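Local coordinates for protein SAM-dependent methyltransferase (Geobacter sulfurreducens, PDB 5BP7) that binds S-adenosyl-L-homocysteine, the demethylated product of S-adenosylmethionine, and probably transfers methyl groups from S-adenosylmethionine to an acceptor, at residues R28-I32 / D236-V242; R62-S68 / I83-D89; A210-D216 / T257-W263. One frame throughout, in Å; residues are numbered along the deposited sequence.

Along the chain, interaction 2 is nested inside the long loop that interaction 1 closes, and interaction 3 follows interaction 2 while its segments alternate with those of interaction 1. Interactions 1 and 3 both use helix 239-260, one at its first turn and the other at its last, with centres about 25 Å apart. Interactions 2 and 3 reach the same seven-stranded sheet from opposite sides of the chain's centre, again about 25 Å apart between centres. Interaction 2 builds the parallel half that holds the cofactor product, interaction 3 ties the antiparallel end to two long helices, and interaction 1 fastens the N-terminal helix 28-34 to one of them.

Interaction 1 (R28-I32 / D236-V242); sequences RIFTI and DELAKEV
Ile29 and Val242 bring the two backbones closest, their CA atoms 7.6 Å apart, where a turn of helix 28-34 faces the start of helix 239-260. The charged link is end-on: Arg28 NH1 donates to Asp236 OD1 and NH2 to Asp236 OD2, each at 3.0 Å. The planes of guanidinium and carboxylate are turned 51° apart, so this two-bond salt bridge is twisted rather than flat. Asp236 OD1 takes Arg28 on its syn lone pair and, on its anti lone pair, the N-H of Leu238 at 2.9 Å; this capping bond steadies the acid just before the turn that leads into helix 239-260. A bend at chi3 (74°) folds the arginine back over Leu238, whose CD1 lies over one guanidinium face and is 3.5 Å from Arg28 CB. The same methyl meets Ile32 CD1 at 3.6 Å, and Ile29 CD1 packs on Val242 CG2 at 3.8 Å, giving a small apolar seam beside the salt bridge. Helix 212-232 closes the group: Trp229 touches Arg28, Ile32 and Asp236, while Met226 packs on Val242, so the N-terminal helix is docked against both long helices.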
loop_
_atom_site.group_PDB
_atom_site.type_symbol
_atom_site.label_atom_id
_atom_site.label_comp_id
_atom_site.label_asym_id
_atom_site.label_seq_id
_atom_site.Cartn_x
_atom_site.Cartn_y
_atom_site.Cartn_z
ATOM N N ARG A 28 -9.957 13.961 -4.276
ATOM C CA ARG A 28 -9.517 14.901 -3.225
ATOM C C ARG A 28 -9.659 14.403 -1.802
ATOM O O ARG A 28 -8.840 14.740 -0.954
ATOM C CB ARG A 28 -10.281 16.220 -3.302
ATOM C CG ARG A 28 -9.711 17.183 -4.303
ATOM C CD ARG A 28 -10.445 18.506 -4.192
ATOM N NE ARG A 28 -10.040 19.234 -2.991
ATOM C CZ ARG A 28 -10.800 20.078 -2.300
ATOM N NH1 ARG A 28 -12.070 20.311 -2.623
ATOM N NH2 ARG A 28 -10.280 20.673 -1.235
ATOM N N ILE A 29 -10.709 13.633 -1.544
ATOM C CA ILE A 29 -10.929 13.063 -0.216
ATOM C C ILE A 29 -9.705 12.268 0.289
ATOM O O ILE A 29 -9.333 12.405 1.451
ATOM C CB ILE A 29 -12.233 12.221 -0.155
ATOM C CG1 ILE A 29 -12.599 11.902 1.295
ATOM C CG2 ILE A 29 -12.137 10.919 -0.959
ATOM C CD1 ILE A 29 -13.143 13.088 2.058
ATOM N N PHE A 30 -9.087 11.462 -0.582
ATOM C CA PHE A 30 -7.901 10.682 -0.215
ATOM C C PHE A 30 -6.742 11.595 0.146
ATOM O O PHE A 30 -6.026 11.372 1.114
ATOM C CB PHE A 30 -7.481 9.740 -1.354
ATOM C CG PHE A 30 -8.392 8.567 -1.529
ATOM C CD1 PHE A 30 -8.382 7.521 -0.601
ATOM C CD2 PHE A 30 -9.277 8.490 -2.611
ATOM C CE1 PHE A 30 -9.237 6.426 -0.754
ATOM C CE2 PHE A 30 -10.141 7.398 -2.764
ATOM C CZ PHE A 30 -10.115 6.366 -1.839
ATOM N N THR A 31 -6.551 12.613 -0.680
ATOM C CA THR A 31 -5.521 13.637 -0.471
ATOM C C THR A 31 -5.711 14.335 0.881
ATOM O O THR A 31 -4.764 14.486 1.645
ATOM C CB THR A 31 -5.539 14.656 -1.636
ATOM O OG1 THR A 31 -5.411 13.945 -2.871
ATOM C CG2 THR A 31 -4.388 15.608 -1.555
ATOM N N ILE A 32 -6.946 14.735 1.156
ATOM C CA ILE A 32 -7.299 15.444 2.389
ATOM C C ILE A 32 -7.070 14.578 3.638
ATOM O O ILE A 32 -6.468 15.035 4.600
ATOM C CB ILE A 32 -8.770 15.910 2.342
ATOM C CG1 ILE A 32 -8.923 17.072 1.362
ATOM C CG2 ILE A 32 -9.276 16.320 3.717
ATOM C CD1 ILE A 32 -10.337 17.223 0.833
ATOM N N ASP A 236 -14.848 25.084 2.262
ATOM C CA ASP A 236 -14.551 24.214 1.129
ATOM C C ASP A 236 -15.782 23.365 0.775
ATOM O O ASP A 236 -16.540 22.953 1.652
ATOM C CB ASP A 236 -13.353 23.316 1.482
ATOM C CG ASP A 236 -12.783 22.594 0.283
ATOM O OD1 ASP A 236 -13.357 21.576 -0.165
ATOM O OD2 ASP A 236 -11.730 23.036 -0.215
ATOM N N GLU A 237 -15.944 23.064 -0.514
ATOM C CA GLU A 237 -17.054 22.222 -0.995
ATOM C C GLU A 237 -17.103 20.870 -0.275
ATOM O O GLU A 237 -18.180 20.367 0.039
ATOM C CB GLU A 237 -16.978 22.026 -2.516
ATOM N N LEU A 238 -15.935 20.286 0.004
ATOM C CA LEU A 238 -15.867 18.972 0.655
ATOM C C LEU A 238 -15.995 18.983 2.177
ATOM O O LEU A 238 -16.051 17.898 2.776
ATOM C CB LEU A 238 -14.590 18.229 0.256
ATOM C CG LEU A 238 -14.529 17.789 -1.212
ATOM C CD1 LEU A 238 -13.138 17.214 -1.480
ATOM C CD2 LEU A 238 -15.605 16.773 -1.562
ATOM N N ALA A 239 -16.076 20.162 2.797
ATOM C CA ALA A 239 -16.190 20.270 4.270
ATOM C C ALA A 239 -17.356 19.481 4.871
ATOM O O ALA A 239 -17.192 18.811 5.887
ATOM C CB ALA A 239 -16.256 21.725 4.712
ATOM N N LYS A 240 -18.509 19.512 4.222
ATOM C CA LYS A 240 -19.663 18.710 4.687
ATOM C C LYS A 240 -19.407 17.191 4.676
ATOM O O LYS A 240 -19.738 16.493 5.631
ATOM C CB LYS A 240 -20.935 19.013 3.887
ATOM C CG LYS A 240 -21.665 20.257 4.368
ATOM N N GLU A 241 -18.843 16.694 3.579
ATOM C CA GLU A 241 -18.557 15.262 3.443
ATOM C C GLU A 241 -17.473 14.829 4.434
ATOM O O GLU A 241 -17.578 13.769 5.046
ATOM C CB GLU A 241 -18.153 14.914 2.002
ATOM C CG GLU A 241 -17.819 13.441 1.768
ATOM N N VAL A 242 -16.445 15.657 4.604
ATOM C CA VAL A 242 -15.374 15.359 5.552
ATOM C C VAL A 242 -15.903 15.317 6.970
ATOM O O VAL A 242 -15.548 14.411 7.739
ATOM C CB VAL A 242 -14.218 16.377 5.453
ATOM C CG1 VAL A 242 -13.193 16.162 6.563
ATOM C CG2 VAL A 242 -13.524 16.235 4.101
#

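Interaction 2 (R62-S68 / I83-D89); sequences RVLDLGS and IIGTGID. With SAH (S-adenosyl-L-homocysteine), chain D.
Ile88 O is gripped by two successive N-H groups from the end of the neighbouring strand: Gly67 N at 2.7 Å and Ser68 N at 3.1 Å. The first comes almost straight down the carbonyl, whereas the second stands well above the carbonyl plane, because the chain is already turning there. Behind this fork the strands run parallel, 9° apart: Val63 N donates to Ile84 O and Val63 O accepts from Thr86 N, then Asp65 N donates to Thr86 O and Asp65 O accepts from Ile88 N. Gly85 CA makes a CA-H...O contact with Val63 O at 3.1 Å. At the start of the strand Arg62, extended from CG to NE, places NH1 so that Thr86 OG1 lies in the guanidinium plane, 3.0 Å away and nearly in line (164°); its NE bonds to Asp125 O. Strands 62-66 and 84-89, joined through helix 72-81, form the first beta-alpha-beta unit of the Rossmann-like methyltransferase fold, with Gly67 in the glycine-rich loop. On the face of Leu64 and Leu66, Ile88 CD1 packs alongside Leu66 CD2 at 3.7 Å. Gly67 O accepts from the amino N of S-adenosyl-L-homocysteine, and Gly67 itself, with positive phi, turns the chain out of the strand beside the ribose. Asp89, ending the second strand, takes the ribose hydroxyls one to each oxygen, O2' on OD1 at 2.7 Å and O3' on OD2 at 2.9 Å, while Ser91 N and Gly69 N bond to OD1 and OD2 and hold the carboxylate for them.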
loop_
_atom_site.group_PDB
_atom_site.type_symbol
_atom_site.label_atom_id
_atom_site.label_comp_id
_atom_site.label_asym_id
_atom_site.label_seq_id
_atom_site.Cartn_x
_atom_site.Cartn_y
_atom_site.Cartn_z
ATOM N N ARG A 62 17.712 -3.336 -7.317
ATOM C CA ARG A 62 16.744 -2.416 -7.874
ATOM C C ARG A 62 15.328 -2.804 -7.403
ATOM O O ARG A 62 14.906 -3.965 -7.552
ATOM C CB ARG A 62 16.819 -2.412 -9.417
ATOM C CG ARG A 62 15.724 -1.569 -10.055
ATOM C CD ARG A 62 15.846 -1.351 -11.544
ATOM N NE ARG A 62 14.569 -1.024 -12.173
ATOM C CZ ARG A 62 13.963 0.168 -12.155
ATOM N NH1 ARG A 62 14.471 1.234 -11.510
ATOM N NH2 ARG A 62 12.810 0.300 -12.797
ATOM N N VAL A 63 14.594 -1.821 -6.899
ATOM C CA VAL A 63 13.210 -2.011 -6.482
ATOM C C VAL A 63 12.255 -1.155 -7.336
ATOM O O VAL A 63 12.400 0.069 -7.395
ATOM C CB VAL A 63 13.009 -1.622 -4.980
ATOM C CG1 VAL A 63 11.555 -1.848 -4.543
ATOM C CG2 VAL A 63 13.943 -2.405 -4.077
ATOM N N LEU A 64 11.299 -1.792 -8.005
ATOM C CA LEU A 64 10.206 -1.098 -8.682
ATOM C C LEU A 64 8.987 -1.172 -7.787
ATOM O O LEU A 64 8.585 -2.272 -7.355
ATOM C CB LEU A 64 9.860 -1.739 -10.047
ATOM C CG LEU A 64 8.629 -1.180 -10.798
ATOM C CD1 LEU A 64 8.887 0.231 -11.252
ATOM C CD2 LEU A 64 8.277 -2.044 -12.003
ATOM N N ASP A 65 8.374 -0.024 -7.544
ATOM C CA ASP A 65 7.203 0.071 -6.661
ATOM C C ASP A 65 6.056 0.759 -7.395
ATOM O O ASP A 65 6.131 1.940 -7.690
ATOM C CB ASP A 65 7.576 0.832 -5.378
ATOM C CG ASP A 65 6.503 0.745 -4.286
ATOM O OD1 ASP A 65 5.597 -0.141 -4.352
ATOM O OD2 ASP A 65 6.560 1.561 -3.323
ATOM N N LEU A 66 5.007 0.001 -7.717
ATOM C CA LEU A 66 3.823 0.543 -8.379
ATOM C C LEU A 66 2.774 0.935 -7.351
ATOM O O LEU A 66 2.349 0.103 -6.524
ATOM C CB LEU A 66 3.227 -0.473 -9.350
ATOM C CG LEU A 66 4.148 -1.025 -10.445
ATOM C CD1 LEU A 66 3.330 -1.825 -11.435
ATOM C CD2 LEU A 66 4.901 0.078 -11.168
ATOM N N GLY A 67 2.346 2.189 -7.420
ATOM C CA GLY A 67 1.490 2.779 -6.393
ATOM C C GLY A 67 2.308 3.030 -5.139
ATOM O O GLY A 67 1.939 2.575 -4.046
ATOM N N SER A 68 3.387 3.788 -5.295
ATOM C CA SER A 68 4.418 3.950 -4.259
ATOM C C SER A 68 4.079 4.952 -3.139
ATOM O O SER A 68 4.831 5.076 -2.180
ATOM C CB SER A 68 5.749 4.333 -4.891
ATOM O OG SER A 68 5.592 5.449 -5.766
ATOM N N ILE A 83 19.428 0.151 -1.437
ATOM C CA ILE A 83 18.718 -0.186 -2.681
ATOM C C ILE A 83 18.629 1.049 -3.559
ATOM O O ILE A 83 18.848 2.168 -3.111
ATOM C CB ILE A 83 17.308 -0.807 -2.458
ATOM C CG1 ILE A 83 16.332 0.149 -1.743
ATOM C CG2 ILE A 83 17.437 -2.121 -1.712
ATOM C CD1 ILE A 83 15.422 0.933 -2.658
ATOM N N ILE A 84 18.338 0.810 -4.830
ATOM C CA ILE A 84 17.998 1.876 -5.769
ATOM C C ILE A 84 16.610 1.533 -6.297
ATOM O O ILE A 84 16.171 0.388 -6.169
ATOM C CB ILE A 84 19.021 2.011 -6.947
ATOM C CG1 ILE A 84 19.128 0.718 -7.769
ATOM C CG2 ILE A 84 20.383 2.418 -6.419
ATOM C CD1 ILE A 84 19.935 0.829 -9.054
ATOM N N GLY A 85 15.961 2.482 -6.952
ATOM C CA GLY A 85 14.716 2.173 -7.606
ATOM C C GLY A 85 13.821 3.320 -7.997
ATOM O O GLY A 85 14.199 4.502 -7.923
ATOM N N THR A 86 12.601 2.926 -8.382
ATOM C CA THR A 86 11.609 3.800 -8.991
ATOM C C THR A 86 10.249 3.539 -8.376
ATOM O O THR A 86 9.805 2.388 -8.316
ATOM C CB THR A 86 11.506 3.524 -10.502
ATOM O OG1 THR A 86 12.806 3.647 -11.081
ATOM C CG2 THR A 86 10.576 4.521 -11.174
ATOM N N GLY A 87 9.590 4.605 -7.964
ATOM C CA GLY A 87 8.228 4.539 -7.465
ATOM C C GLY A 87 7.278 5.320 -8.364
ATOM O O GLY A 87 7.538 6.480 -8.661
ATOM N N ILE A 88 6.176 4.696 -8.792
ATOM C CA ILE A 88 5.184 5.370 -9.627
ATOM C C ILE A 88 3.911 5.510 -8.841
ATOM O O ILE A 88 3.394 4.522 -8.306
ATOM C CB ILE A 88 4.907 4.627 -10.935
ATOM C CG1 ILE A 88 6.182 4.626 -11.777
ATOM C CG2 ILE A 88 3.814 5.322 -11.748
ATOM C CD1 ILE A 88 6.548 3.259 -12.267
ATOM N N ASP A 89 3.392 6.737 -8.815
ATOM C CA ASP A 89 2.173 7.032 -8.084
ATOM C C ASP A 89 1.334 8.116 -8.749
ATOM O O ASP A 89 1.853 9.099 -9.247
ATOM C CB ASP A 89 2.461 7.401 -6.633
ATOM C CG ASP A 89 1.231 7.207 -5.743
ATOM O OD1 ASP A 89 0.378 8.126 -5.660
ATOM O OD2 ASP A 89 1.104 6.113 -5.130
HETATM N N SAH D . 2.311 1.373 -1.355
HETATM C CA SAH D . 2.037 2.749 -0.792
HETATM C CB SAH D . 0.663 3.317 -1.189
HETATM C CG SAH D . -0.586 2.462 -0.969
HETATM S SD SAH D . -2.064 3.448 -1.054
HETATM C C SAH D . 2.194 2.801 0.703
HETATM O O SAH D . 2.360 1.771 1.363
HETATM O OXT SAH D . 2.170 3.884 1.306
HETATM C "C5'" SAH D . -2.630 3.322 -2.760
HETATM C "C4'" SAH D . -1.796 4.252 -3.641
HETATM O "O4'" SAH D . -1.964 3.917 -5.015
HETATM C "C3'" SAH D . -2.144 5.733 -3.496
HETATM O "O3'" SAH D . -0.946 6.439 -3.162
HETATM C "C2'" SAH D . -2.672 6.170 -4.851
HETATM O "O2'" SAH D . -2.223 7.475 -5.202
HETATM C "C1'" SAH D . -2.023 5.134 -5.743
HETATM N N9 SAH D . -2.673 4.765 -7.006
HETATM C C8 SAH D . -3.987 4.452 -7.227
HETATM N N7 SAH D . -4.209 4.116 -8.480
HETATM C C5 SAH D . -2.963 4.198 -9.098
HETATM C C6 SAH D . -2.524 3.975 -10.420
HETATM N N6 SAH D . -3.368 3.597 -11.405
HETATM N N1 SAH D . -1.210 4.151 -10.716
HETATM C C2 SAH D . -0.371 4.537 -9.735
HETATM N N3 SAH D . -0.681 4.785 -8.455
HETATM C C4 SAH D . -2.011 4.594 -8.192
#

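Interaction 3 (A210-D216 / T257-W263); sequences ADQDGWD and TREYLGW
Charge pairing joins Asp216 to Arg258. The arginine, stretched out from CG to NE, presents its side edge, so that NE reaches Asp216 OD1 at 2.8 Å and NH2 reaches OD2 at 2.9 Å. The two flat groups lie nearly coplanar, 24° apart, and Tyr253 OH adds a hydrogen bond to OD1. A water links NH2 to Asp213 OD1, carrying the arginine's reach on to a second acid.

Among the other hydrogen bonds, Gln212 serves two acceptors from one nitrogen. With CG beside its backbone N (chi1 -65°) and the chain extended beyond, the side chain crosses that of Arg258 at about a right angle; NE2 gives a hydrogen to Arg258 O at 2.9 Å and another, more bent, to Glu259 OE2 at 3.2 Å. Gln212 CB meanwhile lies over one face of the guanidinium. The backbones meet where Ala210 N donates to Trp263 O at 2.7 Å, and a water bridges Ala210 O and Trp263 N.

Apolar packing centres on the buried Trp215. Thr257 CG2 sits over the six-membered ring as a CH-pi contact, 3.7 Å from its centroid and 15° off the normal. Leu261 CD2 approaches Trp215 CH2, and Trp263 CB meets Trp215 CZ2 at 4.0 Å; Pro42 and Tyr253 also touch the indole.

Asp211 is the N-cap of helix 212-232, accepting from Gly214 N with its side chain. Its neighbour Ala210 follows edge strand 202-209, next to strand 261-270, which alone runs antiparallel to the other strands in a sheet of order 3-2-1-4-5-7-6, as in class I methyltransferases. Trp263 on that strand touches Asn41, a residue of the S-adenosyl-L-homocysteine site.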
loop_
_atom_site.group_PDB
_atom_site.type_symbol
_atom_site.label_atom_id
_atom_site.label_comp_id
_atom_site.label_asym_id
_atom_site.label_seq_id
_atom_site.Cartn_x
_atom_site.Cartn_y
_atom_site.Cartn_z
ATOM N N ALA A 210 -0.078 -7.196 8.900
ATOM C CA ALA A 210 -0.513 -6.149 9.816
ATOM C C ALA A 210 -1.086 -6.760 11.068
ATOM O O ALA A 210 -1.621 -7.870 11.058
ATOM C CB ALA A 210 -1.578 -5.290 9.160
ATOM N N ASP A 211 -1.016 -6.019 12.150
ATOM C CA ASP A 211 -1.883 -6.332 13.296
ATOM C C ASP A 211 -2.865 -5.184 13.485
ATOM O O ASP A 211 -2.838 -4.197 12.751
ATOM C CB ASP A 211 -1.062 -6.665 14.566
ATOM C CG ASP A 211 -0.266 -5.490 15.092
ATOM O OD1 ASP A 211 -0.452 -4.334 14.638
ATOM O OD2 ASP A 211 0.574 -5.732 15.988
ATOM N N GLN A 212 -3.709 -5.289 14.491
ATOM C CA GLN A 212 -4.721 -4.255 14.715
ATOM C C GLN A 212 -4.132 -2.880 15.036
ATOM O O GLN A 212 -4.736 -1.864 14.701
ATOM C CB GLN A 212 -5.708 -4.717 15.776
ATOM C CG GLN A 212 -6.520 -5.925 15.305
ATOM C CD GLN A 212 -7.400 -6.508 16.392
ATOM O OE1 GLN A 212 -6.952 -6.679 17.512
ATOM N NE2 GLN A 212 -8.671 -6.772 16.075
ATOM N N ASP A 213 -2.970 -2.850 15.688
ATOM C CA ASP A 213 -2.249 -1.595 15.970
ATOM C C ASP A 213 -1.810 -0.874 14.691
ATOM O O ASP A 213 -1.827 0.363 14.635
ATOM C CB ASP A 213 -1.013 -1.839 16.843
ATOM C CG ASP A 213 -1.363 -2.207 18.296
ATOM O OD1 ASP A 213 -2.397 -1.734 18.852
ATOM O OD2 ASP A 213 -0.568 -2.972 18.899
ATOM N N GLY A 214 -1.447 -1.648 13.669
ATOM C CA GLY A 214 -1.135 -1.087 12.366
ATOM C C GLY A 214 -2.350 -0.478 11.667
ATOM O O GLY A 214 -2.272 0.599 11.080
ATOM N N TRP A 215 -3.477 -1.173 11.730
ATOM C CA TRP A 215 -4.743 -0.616 11.284
ATOM C C TRP A 215 -5.100 0.671 12.035
ATOM O O TRP A 215 -5.531 1.653 11.429
ATOM C CB TRP A 215 -5.862 -1.636 11.442
ATOM C CG TRP A 215 -6.033 -2.537 10.326
ATOM C CD1 TRP A 215 -5.728 -3.885 10.288
ATOM C CD2 TRP A 215 -6.585 -2.212 9.070
ATOM N NE1 TRP A 215 -6.040 -4.405 9.044
ATOM C CE2 TRP A 215 -6.568 -3.396 8.281
ATOM C CE3 TRP A 215 -7.079 -1.026 8.505
ATOM C CZ2 TRP A 215 -7.038 -3.424 6.993
ATOM C CZ3 TRP A 215 -7.547 -1.056 7.203
ATOM C CH2 TRP A 215 -7.510 -2.247 6.455
ATOM N N ASP A 216 -4.894 0.670 13.340
ATOM C CA ASP A 216 -5.138 1.868 14.143
ATOM C C ASP A 216 -4.326 3.051 13.623
ATOM O O ASP A 216 -4.858 4.145 13.491
ATOM C CB ASP A 216 -4.829 1.637 15.625
ATOM C CG ASP A 216 -5.832 0.717 16.323
ATOM O OD1 ASP A 216 -6.901 0.393 15.737
ATOM O OD2 ASP A 216 -5.546 0.295 17.488
ATOM N N THR A 257 -13.958 -3.064 10.228
ATOM C CA THR A 257 -12.586 -3.275 9.739
ATOM C C THR A 257 -11.668 -3.904 10.782
ATOM O O THR A 257 -11.072 -4.951 10.546
ATOM C CB THR A 257 -11.980 -1.959 9.287
ATOM O OG1 THR A 257 -12.814 -1.383 8.275
ATOM C CG2 THR A 257 -10.584 -2.150 8.738
ATOM N N ARG A 258 -11.641 -3.321 11.971
ATOM C CA ARG A 258 -10.680 -3.732 12.979
ATOM C C ARG A 258 -10.829 -5.204 13.345
ATOM O O ARG A 258 -9.817 -5.893 13.550
ATOM C CB ARG A 258 -10.789 -2.866 14.232
ATOM C CG ARG A 258 -9.563 -2.928 15.129
ATOM C CD ARG A 258 -9.639 -1.886 16.256
ATOM N NE ARG A 258 -8.336 -1.710 16.881
ATOM C CZ ARG A 258 -7.797 -2.525 17.797
ATOM N NH1 ARG A 258 -8.467 -3.574 18.251
ATOM N NH2 ARG A 258 -6.565 -2.278 18.259
ATOM N N GLU A 259 -12.071 -5.678 13.425
ATOM C CA GLU A 259 -12.346 -7.068 13.775
ATOM C C GLU A 259 -12.276 -8.064 12.612
ATOM O O GLU A 259 -11.839 -9.187 12.806
ATOM C CB GLU A 259 -13.709 -7.170 14.460
ATOM C CG GLU A 259 -13.679 -6.596 15.883
ATOM C CD GLU A 259 -12.803 -7.431 16.817
ATOM O OE1 GLU A 259 -13.261 -8.544 17.167
ATOM O OE2 GLU A 259 -11.638 -7.017 17.140
ATOM N N TYR A 260 -12.675 -7.657 11.416
ATOM C CA TYR A 260 -12.883 -8.599 10.300
ATOM C C TYR A 260 -11.784 -8.610 9.257
ATOM O O TYR A 260 -11.556 -9.638 8.622
ATOM C CB TYR A 260 -14.241 -8.346 9.622
ATOM C CG TYR A 260 -15.407 -8.828 10.454
ATOM C CD1 TYR A 260 -15.810 -10.171 10.407
ATOM C CD2 TYR A 260 -16.099 -7.963 11.298
ATOM C CE1 TYR A 260 -16.873 -10.636 11.170
ATOM C CE2 TYR A 260 -17.161 -8.418 12.074
ATOM C CZ TYR A 260 -17.549 -9.748 12.003
ATOM O OH TYR A 260 -18.597 -10.224 12.775
ATOM N N LEU A 261 -11.138 -7.467 9.044
ATOM C CA LEU A 261 -10.231 -7.291 7.925
ATOM C C LEU A 261 -8.763 -7.366 8.336
ATOM O O LEU A 261 -8.281 -6.575 9.152
ATOM C CB LEU A 261 -10.541 -5.969 7.199
ATOM C CG LEU A 261 -10.079 -5.847 5.743
ATOM C CD1 LEU A 261 -10.571 -6.969 4.848
ATOM C CD2 LEU A 261 -10.528 -4.494 5.177
ATOM N N GLY A 262 -8.071 -8.338 7.772
ATOM C CA GLY A 262 -6.613 -8.423 7.868
ATOM C C GLY A 262 -5.941 -7.706 6.690
ATOM O O GLY A 262 -6.595 -7.316 5.715
ATOM N N TRP A 263 -4.623 -7.534 6.786
ATOM C CA TRP A 263 -3.834 -7.011 5.682
ATOM C C TRP A 263 -2.411 -7.518 5.779
ATOM O O TRP A 263 -1.871 -7.675 6.877
ATOM C CB TRP A 263 -3.858 -5.485 5.690
ATOM C CG TRP A 263 -3.361 -4.838 4.434
ATOM C CD1 TRP A 263 -4.109 -4.477 3.355
ATOM C CD2 TRP A 263 -2.031 -4.449 4.144
ATOM N NE1 TRP A 263 -3.320 -3.895 2.403
ATOM C CE2 TRP A 263 -2.036 -3.859 2.865
ATOM C CE3 TRP A 263 -0.834 -4.535 4.837
ATOM C CZ2 TRP A 263 -0.891 -3.359 2.256
ATOM C CZ3 TRP A 263 0.320 -4.040 4.226
ATOM C CH2 TRP A 263 0.276 -3.453 2.953
HETATM O O HOH W 1 -3.803 -8.805 9.458
HETATM O O HOH W 2 -4.251 -3.325 20.077
#